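Local structure of thioesterase (Xanthomonas campestris pv. campestris, 2FUJ) at residues Leu10-Ile15 against Asp77-Leu82; Ala58-Ala63 against Trp117-Thr122; Thr64-Lys69 against Leu107-Asn112. The protein probably hydrolyses fatty acyl-CoA thioesters, as a putative acyl-CoA thioesterase that forms a tetramer of hotdog-fold subunits. All coordinates share one frame; numbering follows the deposited sequence.

Contact 1: residues Leu10-Ile15 against Asp77-Leu82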
loop_
_atom_site.group_PDB
_atom_site.type_symbol
_atom_site.label_atom_id
_atom_site.label_comp_id
_atom_site.label_asym_id
_atom_site.label_seq_id
_atom_site.Cartn_x
_atom_site.Cartn_y
_atom_site.Cartn_z
ATOM N N LEU A 10 19.504 2.930 18.975
ATOM C CA LEU A 10 19.028 1.556 18.965
ATOM C C LEU A 10 19.438 0.922 17.640
ATOM O O LEU A 10 19.878 -0.230 17.596
ATOM C CB LEU A 10 17.498 1.522 19.096
ATOM C CG LEU A 10 16.932 1.885 20.473
ATOM C CD1 LEU A 10 15.403 1.973 20.424
ATOM C CD2 LEU A 10 17.382 0.837 21.479
ATOM N N ALA A 11 19.283 1.685 16.561
ATOM C CA ALA A 11 19.620 1.203 15.232
ATOM C C ALA A 11 19.626 2.302 14.174
ATOM O O ALA A 11 18.989 3.339 14.333
ATOM C CB ALA A 11 18.638 0.110 14.831
ATOM N N ARG A 12 20.362 2.055 13.093
ATOM C CA ARG A 12 20.458 2.966 11.960
ATOM C C ARG A 12 20.256 2.021 10.771
ATOM O O ARG A 12 21.197 1.387 10.287
ATOM C CB ARG A 12 21.835 3.643 11.938
ATOM C CG ARG A 12 22.146 4.363 13.253
ATOM C CD ARG A 12 23.449 5.152 13.236
ATOM N NE ARG A 12 23.373 6.324 12.371
ATOM C CZ ARG A 12 23.966 6.420 11.186
ATOM N NH1 ARG A 12 24.688 5.411 10.723
ATOM N NH2 ARG A 12 23.831 7.524 10.458
ATOM N N VAL A 13 19.007 1.936 10.322
ATOM C CA VAL A 13 18.602 1.023 9.252
ATOM C C VAL A 13 18.414 1.618 7.861
ATOM O O VAL A 13 17.575 2.493 7.660
ATOM C CB VAL A 13 17.271 0.321 9.641
ATOM C CG1 VAL A 13 16.895 -0.727 8.602
ATOM C CG2 VAL A 13 17.396 -0.309 11.021
ATOM N N PRO A 14 19.192 1.145 6.876
ATOM C CA PRO A 14 19.030 1.683 5.525
ATOM C C PRO A 14 17.779 1.048 4.923
ATOM O O PRO A 14 17.580 -0.158 5.030
ATOM C CB PRO A 14 20.310 1.241 4.818
ATOM C CG PRO A 14 20.624 -0.051 5.476
ATOM C CD PRO A 14 20.343 0.225 6.943
ATOM N N ILE A 15 16.935 1.868 4.311
ATOM C CA ILE A 15 15.702 1.390 3.703
ATOM C C ILE A 15 15.619 1.924 2.287
ATOM O O ILE A 15 15.821 3.112 2.058
ATOM C CB ILE A 15 14.460 1.894 4.483
ATOM C CG1 ILE A 15 14.476 1.359 5.918
ATOM C CG2 ILE A 15 13.181 1.472 3.772
ATOM C CD1 ILE A 15 13.351 1.854 6.834
ATOM N N ASP A 77 17.143 6.687 -1.518
ATOM C CA ASP A 77 16.963 5.747 -0.418
ATOM C C ASP A 77 17.296 6.453 0.893
ATOM O O ASP A 77 18.049 7.424 0.903
ATOM C CB ASP A 77 17.849 4.516 -0.619
ATOM C CG ASP A 77 17.534 3.786 -1.909
ATOM O OD1 ASP A 77 16.331 3.646 -2.228
ATOM O OD2 ASP A 77 18.481 3.348 -2.599
ATOM N N ILE A 78 16.746 5.947 1.991
ATOM C CA ILE A 78 16.904 6.583 3.293
ATOM C C ILE A 78 17.632 5.772 4.348
ATOM O O ILE A 78 17.926 4.601 4.166
ATOM C CB ILE A 78 15.522 6.921 3.861
ATOM C CG1 ILE A 78 14.712 5.620 3.982
ATOM C CG2 ILE A 78 14.820 7.908 2.952
ATOM C CD1 ILE A 78 14.035 5.068 2.723
ATOM N N LEU A 79 17.909 6.433 5.465
ATOM C CA LEU A 79 18.556 5.809 6.600
ATOM C C LEU A 79 17.672 6.118 7.793
ATOM O O LEU A 79 17.476 7.287 8.141
ATOM C CB LEU A 79 19.944 6.403 6.827
ATOM C CG LEU A 79 20.641 5.830 8.053
ATOM C CD1 LEU A 79 20.924 4.351 7.829
ATOM C CD2 LEU A 79 21.919 6.586 8.300
ATOM N N VAL A 80 17.121 5.084 8.416
ATOM C CA VAL A 80 16.253 5.311 9.559
ATOM C C VAL A 80 16.987 5.067 10.855
ATOM O O VAL A 80 17.369 3.950 11.180
ATOM C CB VAL A 80 15.002 4.428 9.503
ATOM C CG1 VAL A 80 14.059 4.793 10.642
ATOM C CG2 VAL A 80 14.311 4.622 8.183
ATOM N N GLU A 81 17.172 6.154 11.585
ATOM C CA GLU A 81 17.861 6.153 12.854
ATOM C C GLU A 81 16.842 6.085 13.983
ATOM O O GLU A 81 15.955 6.927 14.076
ATOM C CB GLU A 81 18.686 7.432 12.946
ATOM C CG GLU A 81 19.467 7.618 14.213
ATOM C CD GLU A 81 20.341 8.851 14.134
ATOM O OE1 GLU A 81 21.378 8.806 13.434
ATOM O OE2 GLU A 81 19.979 9.871 14.751
ATOM N N LEU A 82 16.978 5.071 14.829
ATOM C CA LEU A 82 16.080 4.886 15.960
ATOM C C LEU A 82 16.856 5.009 17.270
ATOM O O LEU A 82 17.965 4.503 17.392
ATOM C CB LEU A 82 15.433 3.504 15.896
ATOM C CG LEU A 82 14.609 3.183 14.654
ATOM C CD1 LEU A 82 14.045 1.777 14.774
ATOM C CD2 LEU A 82 13.483 4.200 14.504
#
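R12 turns its CG anti to its own carbonyl carbon (chi1 -56°) and bends at chi3. E81 runs straight out with CG anti to the backbone N (chi1 179°). R12 and E81 are a non-hydrogen-bonded pair, and with these torsions their side chains lie alongside each other, pointing the same way. They sit on the face of the hotdog-fold sheet turned away from helix 30-47, where strand 9-15 forms the edge within this chain and pairs antiparallel with strand 78-87. R12 NE meets E81 OE1 at 3.4 Å, close to the guanidinium plane. The bond is straight but long, so this salt bridge is weak. Both ends have further partners: R12 NH2 pairs with E104, and E81 OE2 with R97. L79 lies over one face of the R12 guanidinium with its CD2 branch, and its CD1 branch rests against the backbone where V13 joins P14.

The opposite face carries A11, V13, I15, I78, V80 and L82. It packs on helix 30-47, where L10 and A11 touch W44, and V80 touches L37 and A40. I78 CG1 lies 3.8 Å from I15 CB.

The ladder is regular in its middle. V13 and V80 form a hydrogen-bonded pair. P14 has no N-H to give, but it falls at a non-hydrogen-bonded position and costs the ladder no bond. At the N-terminal end of segment 10-15 a classic beta bulge sets L10 and A11 against L82. L82 O accepts both L10 N at 2.7 Å and A11 N at 3.2 Å, from the same face of its carbonyl plane.

Contact 2: residues Ala58-Ala63 against Trp117-Thr122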
loop_
_atom_site.group_PDB
_atom_site.type_symbol
_atom_site.label_atom_id
_atom_site.label_comp_id
_atom_site.label_asym_id
_atom_site.label_seq_id
_atom_site.Cartn_x
_atom_site.Cartn_y
_atom_site.Cartn_z
ATOM N N ALA A 58 4.025 -9.234 24.500
ATOM C CA ALA A 58 4.492 -8.666 23.229
ATOM C C ALA A 58 4.250 -7.159 23.071
ATOM O O ALA A 58 3.417 -6.574 23.769
ATOM C CB ALA A 58 3.845 -9.421 22.070
ATOM N N PRO A 59 4.974 -6.516 22.135
ATOM C CA PRO A 59 4.877 -5.079 21.852
ATOM C C PRO A 59 3.792 -4.673 20.863
ATOM O O PRO A 59 3.554 -5.351 19.866
ATOM C CB PRO A 59 6.260 -4.756 21.316
ATOM C CG PRO A 59 6.549 -5.948 20.485
ATOM C CD PRO A 59 6.092 -7.106 21.370
ATOM N N VAL A 60 3.139 -3.554 21.152
ATOM C CA VAL A 60 2.103 -3.015 20.284
ATOM C C VAL A 60 2.301 -1.506 20.251
ATOM O O VAL A 60 2.623 -0.890 21.268
ATOM C CB VAL A 60 0.679 -3.347 20.805
ATOM C CG1 VAL A 60 0.486 -4.859 20.860
ATOM C CG2 VAL A 60 0.464 -2.739 22.173
ATOM N N VAL A 61 2.124 -0.908 19.082
ATOM C CA VAL A 61 2.290 0.531 18.946
ATOM C C VAL A 61 1.081 1.282 19.479
ATOM O O VAL A 61 -0.040 1.088 19.012
ATOM C CB VAL A 61 2.514 0.924 17.480
ATOM C CG1 VAL A 61 2.459 2.432 17.331
ATOM C CG2 VAL A 61 3.854 0.401 17.010
ATOM N N ALA A 62 1.321 2.148 20.458
ATOM C CA ALA A 62 0.260 2.926 21.073
ATOM C C ALA A 62 0.070 4.260 20.374
ATOM O O ALA A 62 -1.024 4.824 20.383
ATOM C CB ALA A 62 0.574 3.149 22.542
ATOM N N ALA A 63 1.141 4.767 19.767
ATOM C CA ALA A 63 1.073 6.046 19.067
ATOM C C ALA A 63 2.235 6.278 18.100
ATOM O O ALA A 63 3.353 5.823 18.333
ATOM C CB ALA A 63 1.031 7.190 20.088
ATOM N N TRP A 117 4.048 -2.959 25.946
ATOM C CA TRP A 117 3.927 -4.409 25.945
ATOM C C TRP A 117 2.682 -4.713 26.752
ATOM O O TRP A 117 2.679 -4.626 27.984
ATOM C CB TRP A 117 5.170 -5.066 26.556
ATOM C CG TRP A 117 6.400 -4.844 25.730
ATOM C CD1 TRP A 117 7.043 -3.659 25.523
ATOM C CD2 TRP A 117 7.098 -5.818 24.944
ATOM N NE1 TRP A 117 8.092 -3.830 24.654
ATOM C CE2 TRP A 117 8.150 -5.146 24.282
ATOM C CE3 TRP A 117 6.935 -7.197 24.734
ATOM C CZ2 TRP A 117 9.042 -5.802 23.421
ATOM C CZ3 TRP A 117 7.830 -7.856 23.872
ATOM C CH2 TRP A 117 8.867 -7.151 23.229
ATOM N N ILE A 118 1.619 -5.037 26.021
ATOM C CA ILE A 118 0.304 -5.319 26.580
ATOM C C ILE A 118 -0.461 -6.316 25.707
ATOM O O ILE A 118 -0.215 -7.531 25.752
ATOM C CB ILE A 118 -0.546 -4.022 26.652
ATOM C CG1 ILE A 118 0.149 -2.984 27.535
ATOM C CG2 ILE A 118 -1.939 -4.324 27.197
ATOM C CD1 ILE A 118 -0.379 -1.557 27.391
ATOM N N ASP A 119 -1.379 -5.766 24.908
ATOM C CA ASP A 119 -2.252 -6.516 24.013
ATOM C C ASP A 119 -3.268 -7.261 24.895
ATOM O O ASP A 119 -3.734 -8.353 24.571
ATOM C CB ASP A 119 -1.432 -7.486 23.151
ATOM C CG ASP A 119 -2.195 -7.974 21.935
ATOM O OD1 ASP A 119 -3.259 -8.593 22.130
ATOM O OD2 ASP A 119 -1.736 -7.740 20.790
ATOM N N THR A 120 -3.608 -6.619 26.013
ATOM C CA THR A 120 -4.540 -7.140 27.004
ATOM C C THR A 120 -4.572 -6.146 28.156
ATOM O O THR A 120 -5.574 -5.452 28.387
ATOM C CB THR A 120 -4.065 -8.515 27.560
ATOM O OG1 THR A 120 -4.614 -9.573 26.768
ATOM C CG2 THR A 120 -4.479 -8.692 29.014
ATOM N N GLN A 121 -3.441 -6.079 28.851
ATOM C CA GLN A 121 -3.247 -5.232 30.018
ATOM C C GLN A 121 -1.736 -4.970 30.066
ATOM O O GLN A 121 -0.950 -5.815 29.629
ATOM C CB GLN A 121 -3.708 -6.023 31.236
ATOM C CG GLN A 121 -3.787 -5.292 32.555
ATOM C CD GLN A 121 -4.203 -6.247 33.662
ATOM O OE1 GLN A 121 -3.499 -7.225 33.945
ATOM N NE2 GLN A 121 -5.351 -5.982 34.287
ATOM N N THR A 122 -1.331 -3.808 30.577
ATOM C CA THR A 122 0.086 -3.447 30.636
ATOM C C THR A 122 0.939 -4.466 31.375
ATOM O O THR A 122 0.466 -5.130 32.300
ATOM C CB THR A 122 0.297 -2.077 31.304
ATOM O OG1 THR A 122 0.214 -2.218 32.729
ATOM C CG2 THR A 122 -0.774 -1.087 30.845
#
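P59 lies over one face of the W117 indole, and the two side chains run side by side in the same direction. P59 CB stands 3.5 Å above the ring plane, over its centre. P59 CD also lies over the six-membered ring, but it is modelled too close for its exact place to be trusted. W117 places CG anti to its carbonyl carbon (chi1 -66°), which sets one face of the indole against the proline. The ring also passes close to the backbone of A58.

P59 and W117 are a non-hydrogen-bonded antiparallel pair, close to the start of strand 58-68 and the end of strand 107-116 of the hotdog sheet. The chain turns a corner at W117 and leaves as a loop. Beyond this point the pairing is poor. I118 N gives A58 O only a weak, bent bond of 3.3 Å, and W117 CA lies 3.1 Å from the same A58 O in a CA-H...O contact.

V60 and D119 cross at about a right angle. The CG1 branch of V60 comes to 3.6 Å from D119 OD2, a contact of methyl and carboxylate. In the loop itself, T120 OG1 donates to D119 O at 2.7 Å.

Contact 3: residues Thr64-Lys69 against Leu107-Asn112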
loop_
_atom_site.group_PDB
_atom_site.type_symbol
_atom_site.label_atom_id
_atom_site.label_comp_id
_atom_site.label_asym_id
_atom_site.label_seq_id
_atom_site.Cartn_x
_atom_site.Cartn_y
_atom_site.Cartn_z
ATOM N N THR A 64 1.947 6.974 17.005
ATOM C CA THR A 64 2.965 7.338 16.027
ATOM C C THR A 64 2.869 8.851 15.877
ATOM O O THR A 64 1.812 9.388 15.543
ATOM C CB THR A 64 2.758 6.668 14.644
ATOM O OG1 THR A 64 1.420 6.888 14.180
ATOM C CG2 THR A 64 3.048 5.181 14.732
ATOM N N ASN A 65 3.975 9.530 16.154
ATOM C CA ASN A 65 4.040 10.980 16.079
ATOM C C ASN A 65 5.150 11.305 15.100
ATOM O O ASN A 65 6.325 11.310 15.454
ATOM C CB ASN A 65 4.340 11.544 17.467
ATOM C CG ASN A 65 3.367 11.037 18.518
ATOM O OD1 ASN A 65 3.753 10.326 19.444
ATOM N ND2 ASN A 65 2.100 11.389 18.372
ATOM N N VAL A 66 4.751 11.574 13.862
ATOM C CA VAL A 66 5.682 11.831 12.772
ATOM C C VAL A 66 5.630 13.248 12.221
ATOM O O VAL A 66 4.572 13.725 11.801
ATOM C CB VAL A 66 5.404 10.817 11.631
ATOM C CG1 VAL A 66 6.426 10.951 10.511
ATOM C CG2 VAL A 66 5.408 9.409 12.198
ATOM N N ASN A 67 6.781 13.919 12.224
ATOM C CA ASN A 67 6.892 15.274 11.688
ATOM C C ASN A 67 7.524 15.189 10.306
ATOM O O ASN A 67 8.546 14.529 10.126
ATOM C CB ASN A 67 7.784 16.155 12.567
ATOM C CG ASN A 67 7.324 16.201 14.009
ATOM O OD1 ASN A 67 6.163 16.466 14.296
ATOM N ND2 ASN A 67 8.243 15.946 14.925
ATOM N N TYR A 68 6.918 15.871 9.341
ATOM C CA TYR A 68 7.408 15.878 7.967
ATOM C C TYR A 68 8.177 17.171 7.736
ATOM O O TYR A 68 7.593 18.244 7.656
ATOM C CB TYR A 68 6.209 15.748 7.032
ATOM C CG TYR A 68 5.377 14.526 7.365
ATOM C CD1 TYR A 68 5.764 13.256 6.941
ATOM C CD2 TYR A 68 4.242 14.630 8.165
ATOM C CE1 TYR A 68 5.052 12.126 7.305
ATOM C CE2 TYR A 68 3.521 13.501 8.539
ATOM C CZ TYR A 68 3.929 12.250 8.107
ATOM O OH TYR A 68 3.221 11.127 8.470
ATOM N N LYS A 69 9.499 17.047 7.634
ATOM C CA LYS A 69 10.392 18.190 7.464
ATOM C C LYS A 69 10.629 18.688 6.051
ATOM O O LYS A 69 10.647 19.899 5.804
ATOM C CB LYS A 69 11.740 17.878 8.104
ATOM C CG LYS A 69 11.895 18.436 9.485
ATOM C CD LYS A 69 10.869 17.862 10.423
ATOM C CE LYS A 69 11.103 18.369 11.824
ATOM N NZ LYS A 69 10.876 19.842 11.962
ATOM N N LEU A 107 17.457 15.924 6.517
ATOM C CA LEU A 107 16.475 15.341 7.418
ATOM C C LEU A 107 15.070 15.390 6.832
ATOM O O LEU A 107 14.503 16.462 6.648
ATOM C CB LEU A 107 16.503 16.090 8.759
ATOM C CG LEU A 107 15.479 15.720 9.837
ATOM C CD1 LEU A 107 15.733 14.311 10.342
ATOM C CD2 LEU A 107 15.576 16.717 10.988
ATOM N N TYR A 108 14.507 14.220 6.551
ATOM C CA TYR A 108 13.171 14.150 5.988
ATOM C C TYR A 108 12.111 14.148 7.068
ATOM O O TYR A 108 11.011 14.645 6.862
ATOM C CB TYR A 108 13.012 12.887 5.143
ATOM C CG TYR A 108 13.853 12.883 3.891
ATOM C CD1 TYR A 108 14.874 11.953 3.720
ATOM C CD2 TYR A 108 13.611 13.791 2.869
ATOM C CE1 TYR A 108 15.630 11.922 2.557
ATOM C CE2 TYR A 108 14.364 13.773 1.701
ATOM C CZ TYR A 108 15.369 12.834 1.552
ATOM O OH TYR A 108 16.106 12.793 0.391
ATOM N N SER A 109 12.442 13.591 8.226
ATOM C CA SER A 109 11.470 13.511 9.305
ATOM C C SER A 109 12.036 13.083 10.644
ATOM O O SER A 109 13.039 12.369 10.722
ATOM C CB SER A 109 10.349 12.541 8.903
ATOM O OG SER A 109 9.700 11.955 10.026
ATOM N N ASP A 110 11.390 13.556 11.703
ATOM C CA ASP A 110 11.746 13.170 13.059
ATOM C C ASP A 110 10.440 12.992 13.815
ATOM O O ASP A 110 9.365 13.131 13.237
ATOM C CB ASP A 110 12.658 14.196 13.763
ATOM C CG ASP A 110 12.122 15.618 13.725
ATOM O OD1 ASP A 110 10.891 15.829 13.693
ATOM O OD2 ASP A 110 12.962 16.546 13.754
ATOM N N GLY A 111 10.536 12.676 15.097
ATOM C CA GLY A 111 9.354 12.441 15.902
ATOM C C GLY A 111 9.595 11.157 16.672
ATOM O O GLY A 111 10.742 10.805 16.943
ATOM N N ASN A 112 8.532 10.445 17.028
ATOM C CA ASN A 112 8.698 9.202 17.764
ATOM C C ASN A 112 7.510 8.263 17.621
ATOM O O ASN A 112 6.487 8.617 17.034
ATOM C CB ASN A 112 8.905 9.489 19.252
ATOM C CG ASN A 112 7.732 10.218 19.864
ATOM O OD1 ASN A 112 7.801 11.420 20.114
ATOM N ND2 ASN A 112 6.639 9.502 20.092
#
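Strands 64-68 and 107-112 run antiparallel at 152°, with their axes 4.8 Å apart at closest approach. N65 and N112 form a sound hydrogen-bonded pair: N65 N to N112 O and N112 N to N65 O are both 2.8 Å. The ladder slackens further on. N67 N still reaches D110 O well, but the return bond from D110 N to N67 O is long and weak.

Polar side chains line one face. N65 and N112 lie side by side and point the same way, with their amide planes 67° apart. N112 ND2 gives N65 OD1 a weak bond of 3.1 Å. The next rung is firmer. N67 ND2 donates to D110 OD1 at 2.9 Å, with the oxygen close to the plane of the N67 amide. The amide and carboxylate planes stand almost perpendicular. D110 tucks its CG between its backbone N and carbonyl carbon (chi1 52°), which lifts the carboxylate toward N67 and K69. K69 crosses it, and K69 CE lies 3.2 Å from D110 OD1. K69 NZ stays 4.3 Å from D110 OD2, beyond a salt bridge, though the charges probably attract. Between the two polar rungs G111 CA lies close to N65 O, where a CB would clash; the backbone angles of G111 would also jam one against the carbonyl O of D110.

Y68 and S109 belong to the other face, toward helix 30-47. V66 touches L37 of that helix, and S109 touches Y33. The Y68 ring meets Y33 edge-to-face. On the other side of strand 107-116 lies strand 91-100, where H96 bonds S109 OG. The outer edge of strand 58-68 pairs antiparallel with a strand of the third subunit, so the sheet continues across the interface, and Y68 OH bonds T64 OG1 of that subunit.

All three contacts reach one antiparallel sheet. Contact 1 joins edge strand 9-15 to strand 78-87. Contacts 2 and 3 share strand 58-68, at the other edge within the chain, and its neighbour 107-116 or the loop after it. Contacts 1 and 3 are partly buried and touch where I78 packs on Y108. Contact 2 is a surface contact, its centre about 17 Å from the chain centre. Contact 1 has a full ladder with a bulge, an apolar face and a charged one. Contact 3 has a looser ladder with amide and carboxylate pairs on one face, and contact 2 a proline over an indole. Contacts 2 and 3 reach the third subunit; contact 1 meets the second through D77.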